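Local coordinates for sensor protein (Thermotoga maritima, PDB 3A0S) that forms the PAS sensory domain of the histidine kinase ThkA, which probably autophosphorylates on histidine with ATP in a two-component signalling pathway, at residues F25-K29 / E30-G34. Sequence-based numbering, arbitrary orientation.
Sequences FGLKK and ENVLG
Lys28 lies alongside both Glu30 and Asn31 just ahead of the short helical turn 29-32, all three side chains pointing the same way. From its base, Lys28 CB sits 3.6 Å from Asn31 OD1 and as close to Glu30 CD. Lys28 CG runs past Glu30 OE2, and Lys28 CD lies 3.4 Å from Glu30 OE2. Beyond CD the chain stays extended and carries Lys28 NZ away from the helix, leaving it 4.5 Å from Glu30 OE2, too far for a salt bridge. Glu30 folds back alongside Lys28 because its CG is tucked between the backbone N and the carbonyl carbon (chi1 56°) and the chain then bends at chi2. Asn31 OD1 also accepts a bond from a water, which in turn takes the N-H of Lys28, a water-mediated link across the first turn.

Beneath these side chains, Lys28 O accepts from Asn31 N at 2.9 Å, with the donor well above the carbonyl plane, and only weakly from Val32 N. Lys29 O is gripped by two amides: Val32 N sits above the carbonyl plane, whereas Leu33 N, 2.9 Å from Lys29 O, lies almost in line with the C=O bond, though its N-H is bent (146°). Bonds from i to i+3 and i to i+4 thus mix in this single turn of the PAS fold, joined to helix 19-25 by the Gly26-Lys28 linker; Glu22 of that helix ties the Lys29 amide. On its inner side Val32 CG1 meets Leu27 CD1 at 3.8 Å, the two side chains crossing at about a right angle, while Val32 also packs on Ile14 and Trp17 of strand 14-17. The turn is held largely by backbone bonds, with Val32 its buried anchor, whereas the exposed Lys28-Glu30 attraction is probably loose and modest.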
ATOM      1  N   PHE A  25       9.060  -4.601   6.924  1.00 21.89           N
ATOM      2  CA  PHE A  25       9.560  -3.215   6.916  1.00 21.87           C
ATOM      3  C   PHE A  25      10.128  -2.716   8.248  1.00 22.52           C
ATOM      4  O   PHE A  25      10.780  -1.668   8.297  1.00 24.22           O
ATOM      5  CB  PHE A  25       8.449  -2.298   6.433  1.00 22.58           C
ATOM      6  CG  PHE A  25       8.036  -2.550   5.021  1.00 23.30           C
ATOM      7  CD1 PHE A  25       8.962  -2.422   3.979  1.00 26.02           C
ATOM      8  CD2 PHE A  25       6.729  -2.871   4.725  1.00 23.61           C
ATOM      9  CE1 PHE A  25       8.582  -2.621   2.669  1.00 27.74           C
ATOM     10  CE2 PHE A  25       6.358  -3.092   3.411  1.00 25.46           C
ATOM     11  CZ  PHE A  25       7.285  -2.975   2.384  1.00 25.89           C
ATOM     12  N   GLY A  26       9.876  -3.450   9.323  1.00 22.27           N
ATOM     13  CA  GLY A  26      10.418  -3.130  10.651  1.00 23.29           C
ATOM     14  C   GLY A  26       9.759  -1.969  11.357  1.00 23.46           C
ATOM     15  O   GLY A  26      10.363  -1.346  12.262  1.00 24.63           O
ATOM     16  N   LEU A  27       8.531  -1.650  10.933  1.00 23.37           N
ATOM     17  CA  LEU A  27       7.725  -0.584  11.540  1.00 23.53           C
ATOM     18  C   LEU A  27       6.462  -1.216  12.130  1.00 23.40           C
ATOM     19  O   LEU A  27       5.802  -2.046  11.461  1.00 22.74           O
ATOM     20  CB  LEU A  27       7.342   0.494  10.498  1.00 23.39           C
ATOM     21  CG  LEU A  27       8.457   1.239   9.729  1.00 24.26           C
ATOM     22  CD1 LEU A  27       7.874   2.155   8.667  1.00 26.83           C
ATOM     23  CD2 LEU A  27       9.393   2.025  10.669  1.00 26.21           C
ATOM     24  N   LYS A  28       6.133  -0.837  13.370  1.00 23.65           N
ATOM     25  CA  LYS A  28       4.918  -1.321  14.000  1.00 23.85           C
ATOM     26  C   LYS A  28       3.690  -0.586  13.457  1.00 22.21           C
ATOM     27  O   LYS A  28       3.762   0.615  13.141  1.00 22.86           O
ATOM     28  CB  LYS A  28       5.013  -1.170  15.515  1.00 24.98           C
ATOM     29  CG  LYS A  28       5.857  -2.252  16.147  1.00 28.97           C
ATOM     30  CD  LYS A  28       6.128  -1.934  17.605  1.00 35.30           C
ATOM     31  CE  LYS A  28       6.849  -3.100  18.278  1.00 38.09           C
ATOM     32  NZ  LYS A  28       6.888  -2.928  19.761  1.00 40.58           N
ATOM     33  N   LYS A  29       2.562  -1.291  13.370  1.00 21.25           N
ATOM     34  CA  LYS A  29       1.323  -0.677  12.928  1.00 21.30           C
ATOM     35  C   LYS A  29       0.991   0.625  13.659  1.00 21.51           C
ATOM     36  O   LYS A  29       0.594   1.613  13.056  1.00 21.40           O
ATOM     37  CB  LYS A  29       0.193  -1.725  13.046  1.00 21.46           C
ATOM     38  CG  LYS A  29      -1.179  -1.223  12.766  1.00 25.53           C
ATOM     39  CD  LYS A  29      -2.183  -2.356  12.859  1.00 28.07           C
ATOM     40  CE  LYS A  29      -3.551  -1.811  12.560  1.00 31.85           C
ATOM     41  NZ  LYS A  29      -4.596  -2.821  12.860  1.00 35.45           N
ATOM     42  N   GLU A  30       1.156   0.618  14.976  1.00 21.47           N
ATOM     43  CA  GLU A  30       0.766   1.781  15.767  1.00 22.18           C
ATOM     44  C   GLU A  30       1.655   2.982  15.471  1.00 21.40           C
ATOM     45  O   GLU A  30       1.275   4.139  15.706  1.00 23.01           O
ATOM     46  CB  GLU A  30       0.783   1.440  17.255  1.00 22.90           C
ATOM     47  CG  GLU A  30       2.113   0.907  17.745  1.00 28.02           C
ATOM     48  CD  GLU A  30       2.194  -0.624  17.761  1.00 31.41           C
ATOM     49  OE1 GLU A  30       1.484  -1.331  16.977  1.00 28.52           O
ATOM     50  OE2 GLU A  30       2.980  -1.123  18.607  1.00 35.15           O
ATOM     51  N   ASN A  31       2.829   2.709  14.920  1.00 21.49           N
ATOM     52  CA  ASN A  31       3.736   3.786  14.557  1.00 21.03           C
ATOM     53  C   ASN A  31       3.469   4.426  13.189  1.00 20.29           C
ATOM     54  O   ASN A  31       3.977   5.528  12.907  1.00 20.71           O
ATOM     55  CB  ASN A  31       5.171   3.272  14.683  1.00 23.22           C
ATOM     56  CG  ASN A  31       5.548   2.979  16.147  1.00 24.58           C
ATOM     57  OD1 ASN A  31       6.267   2.033  16.432  1.00 33.54           O
ATOM     58  ND2 ASN A  31       5.024   3.774  17.064  1.00 29.81           N
ATOM     59  N   VAL A  32       2.640   3.775  12.368  1.00 19.45           N
ATOM     60  CA  VAL A  32       2.364   4.303  11.030  1.00 19.88           C
ATOM     61  C   VAL A  32       0.875   4.583  10.768  1.00 18.95           C
ATOM     62  O   VAL A  32       0.511   5.335   9.850  1.00 18.88           O
ATOM     63  CB  VAL A  32       2.943   3.389   9.905  1.00 21.00           C
ATOM     64  CG1 VAL A  32       4.487   3.346   9.982  1.00 21.20           C
ATOM     65  CG2 VAL A  32       2.330   1.987   9.950  1.00 21.71           C
ATOM     66  N   LEU A  33       0.001   3.983  11.560  1.00 19.26           N
ATOM     67  CA  LEU A  33      -1.413   4.136  11.292  1.00 19.10           C
ATOM     68  C   LEU A  33      -1.820   5.598  11.292  1.00 18.77           C
ATOM     69  O   LEU A  33      -1.411   6.358  12.183  1.00 19.25           O
ATOM     70  CB  LEU A  33      -2.164   3.410  12.399  0.50 20.60           C
ATOM     71  CG  LEU A  33      -3.634   3.148  12.147  0.50 19.16           C
ATOM     72  CD1 LEU A  33      -3.872   2.099  11.069  0.50 19.02           C
ATOM     73  CD2 LEU A  33      -4.246   2.686  13.460  0.50 20.90           C
ATOM     74  N   GLY A  34      -2.613   6.001  10.303  1.00 17.63           N
ATOM     75  CA  GLY A  34      -3.076   7.361  10.213  1.00 18.48           C
ATOM     76  C   GLY A  34      -2.165   8.286   9.435  1.00 18.39           C
ATOM     77  O   GLY A  34      -2.571   9.382   9.075  1.00 20.82           O
TER
HETATM   78  O   HOH W   1       7.916   1.233  14.419  1.00 41.32           O